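Local coordinates for protein type I site-specific restriction-modification system, R (Restriction) subunit (Vibrio vulnificus, PDB 3H1T) that probably binds DNA and hydrolyses ATP as a putative HsdR (restriction) subunit of a type I restriction enzyme, here a fragment with the helicase-like motor domains, at residues G59-K64 and L371-V376. Sequence-based numbering, arbitrary orientation.
Sequences GRVQFK and LAPYRV
The guanidinium of Arg375 lies over one face of the Phe63 ring in a cation-pi contact, its CZ 3.8 Å from the ring centroid and displaced toward the rim. The two planes are tilted by 39°, so this is an inclined lid rather than a parallel stack. A bend at chi2 (76°) turns the arginine chain and carries its end to the phenylalanine, which approaches from the opposite direction. Trp551 engages both partners, meeting Phe63 edge-to-face and Arg375 through a second cation-pi contact; the positive charge thus probably faces two aromatic rings. Pro373 CG comes obliquely to the Phe63 ring, 4.5 Å from CE1, and packs more closely on Val61, whose CG1 lies 3.7 Å away. Val61 and Pro373 cross at about a right angle and form an apolar patch next to the cation-pi pair, a compact example of charged and apolar packing side by side. Farther along, a water accepts from Val61 N at 2.9 Å and makes a weak bond to Leu371 O, a tenuous link between the two backbones. The hairpin of strands 61-64 and 67-70 thereby rests on the entry to strand 374-381, an inner strand of the helicase C-terminal domain's sheet, while helix 362-368 touches Pro373 through Ile366 and strand 576-582 meets Arg375 through Ile576.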
loop_
_atom_site.group_PDB
_atom_site.type_symbol
_atom_site.label_atom_id
_atom_site.label_comp_id
_atom_site.label_asym_id
_atom_site.label_seq_id
_atom_site.Cartn_x
_atom_site.Cartn_y
_atom_site.Cartn_z
ATOM N N GLY A 59 -4.335 -13.399 -6.087
ATOM C CA GLY A 59 -3.947 -13.867 -7.405
ATOM C C GLY A 59 -3.463 -12.753 -8.314
ATOM O O GLY A 59 -4.191 -11.808 -8.620
ATOM N N ARG A 60 -2.225 -12.861 -8.765
ATOM C CA ARG A 60 -1.684 -11.835 -9.637
ATOM C C ARG A 60 -2.496 -11.728 -10.917
ATOM O O ARG A 60 -2.818 -12.736 -11.545
ATOM C CB ARG A 60 -0.219 -12.122 -9.993
ATOM C CG ARG A 60 0.446 -10.963 -10.705
ATOM C CD ARG A 60 1.568 -11.439 -11.599
ATOM N NE ARG A 60 2.871 -10.915 -11.207
ATOM C CZ ARG A 60 3.356 -9.739 -11.581
ATOM N NH1 ARG A 60 2.649 -8.946 -12.369
ATOM N NH2 ARG A 60 4.557 -9.357 -11.176
ATOM N N VAL A 61 -2.853 -10.500 -11.285
ATOM C CA VAL A 61 -3.581 -10.280 -12.522
ATOM C C VAL A 61 -2.579 -10.575 -13.629
ATOM O O VAL A 61 -1.544 -9.914 -13.740
ATOM C CB VAL A 61 -4.064 -8.823 -12.663
ATOM C CG1 VAL A 61 -4.432 -8.547 -14.126
ATOM C CG2 VAL A 61 -5.273 -8.576 -11.774
ATOM N N GLN A 62 -2.882 -11.585 -14.433
ATOM C CA GLN A 62 -2.005 -12.001 -15.521
ATOM C C GLN A 62 -2.671 -11.865 -16.874
ATOM O O GLN A 62 -3.839 -11.479 -16.979
ATOM C CB GLN A 62 -1.606 -13.465 -15.349
ATOM C CG GLN A 62 -0.408 -13.730 -14.465
ATOM C CD GLN A 62 -0.399 -15.159 -13.959
ATOM O OE1 GLN A 62 -1.025 -16.045 -14.550
ATOM N NE2 GLN A 62 0.311 -15.393 -12.863
ATOM N N PHE A 63 -1.917 -12.201 -17.918
ATOM C CA PHE A 63 -2.423 -12.155 -19.283
ATOM C C PHE A 63 -2.060 -13.445 -20.004
ATOM O O PHE A 63 -1.032 -14.068 -19.736
ATOM C CB PHE A 63 -1.864 -10.947 -20.042
ATOM C CG PHE A 63 -2.258 -9.619 -19.447
ATOM C CD1 PHE A 63 -1.558 -9.094 -18.362
ATOM C CD2 PHE A 63 -3.329 -8.891 -19.965
ATOM C CE1 PHE A 63 -1.908 -7.863 -17.799
ATOM C CE2 PHE A 63 -3.691 -7.653 -19.404
ATOM C CZ PHE A 63 -2.973 -7.142 -18.321
ATOM N N LYS A 64 -2.926 -13.860 -20.914
ATOM C CA LYS A 64 -2.694 -15.084 -21.678
ATOM C C LYS A 64 -3.291 -14.817 -23.042
ATOM O O LYS A 64 -4.507 -14.612 -23.159
ATOM C CB LYS A 64 -3.427 -16.273 -21.056
ATOM C CG LYS A 64 -3.053 -16.647 -19.624
ATOM C CD LYS A 64 -1.685 -17.314 -19.509
ATOM C CE LYS A 64 -1.561 -18.044 -18.171
ATOM N NZ LYS A 64 -2.215 -17.269 -17.075
ATOM N N LEU A 371 -3.003 -4.807 -6.098
ATOM C CA LEU A 371 -2.762 -3.560 -6.808
ATOM C C LEU A 371 -2.737 -3.947 -8.277
ATOM O O LEU A 371 -2.480 -5.104 -8.609
ATOM C CB LEU A 371 -1.439 -2.924 -6.378
ATOM C CG LEU A 371 -1.359 -2.337 -4.969
ATOM C CD1 LEU A 371 0.025 -1.734 -4.786
ATOM C CD2 LEU A 371 -2.433 -1.272 -4.763
ATOM N N ALA A 372 -2.989 -2.985 -9.159
ATOM C CA ALA A 372 -3.057 -3.271 -10.586
ATOM C C ALA A 372 -1.768 -3.197 -11.394
ATOM O O ALA A 372 -0.931 -2.330 -11.176
ATOM C CB ALA A 372 -4.123 -2.381 -11.230
ATOM N N PRO A 373 -1.584 -4.132 -12.335
ATOM C CA PRO A 373 -0.385 -4.142 -13.190
ATOM C C PRO A 373 -0.489 -3.045 -14.275
ATOM O O PRO A 373 -1.565 -2.489 -14.480
ATOM C CB PRO A 373 -0.379 -5.572 -13.747
ATOM C CG PRO A 373 -1.849 -5.914 -13.794
ATOM C CD PRO A 373 -2.335 -5.395 -12.471
ATOM N N TYR A 374 0.595 -2.740 -14.983
ATOM C CA TYR A 374 0.537 -1.664 -15.972
ATOM C C TYR A 374 1.366 -1.868 -17.237
ATOM O O TYR A 374 2.312 -2.654 -17.254
ATOM C CB TYR A 374 0.983 -0.360 -15.291
ATOM C CG TYR A 374 2.344 -0.475 -14.616
ATOM C CD1 TYR A 374 3.526 -0.364 -15.355
ATOM C CD2 TYR A 374 2.451 -0.783 -13.251
ATOM C CE1 TYR A 374 4.766 -0.560 -14.753
ATOM C CE2 TYR A 374 3.689 -0.981 -12.653
ATOM C CZ TYR A 374 4.838 -0.870 -13.403
ATOM O OH TYR A 374 6.044 -1.086 -12.774
ATOM N N ARG A 375 0.986 -1.155 -18.294
ATOM C CA ARG A 375 1.713 -1.179 -19.558
ATOM C C ARG A 375 2.323 0.199 -19.760
ATOM O O ARG A 375 1.677 1.208 -19.483
ATOM C CB ARG A 375 0.787 -1.455 -20.748
ATOM C CG ARG A 375 0.390 -2.891 -20.942
ATOM C CD ARG A 375 -0.657 -3.322 -19.938
ATOM N NE ARG A 375 -0.888 -4.764 -19.982
ATOM C CZ ARG A 375 -1.461 -5.406 -20.998
ATOM N NH1 ARG A 375 -1.879 -4.740 -22.074
ATOM N NH2 ARG A 375 -1.597 -6.726 -20.950
ATOM N N VAL A 376 3.564 0.258 -20.218
ATOM C CA VAL A 376 4.160 1.549 -20.473
ATOM C C VAL A 376 4.260 1.779 -21.980
ATOM O O VAL A 376 4.685 0.905 -22.731
ATOM C CB VAL A 376 5.578 1.690 -19.877
ATOM C CG1 VAL A 376 6.133 3.066 -20.236
ATOM C CG2 VAL A 376 5.548 1.515 -18.376
HETATM O O HOH W 1 -2.328 -8.332 -9.505
#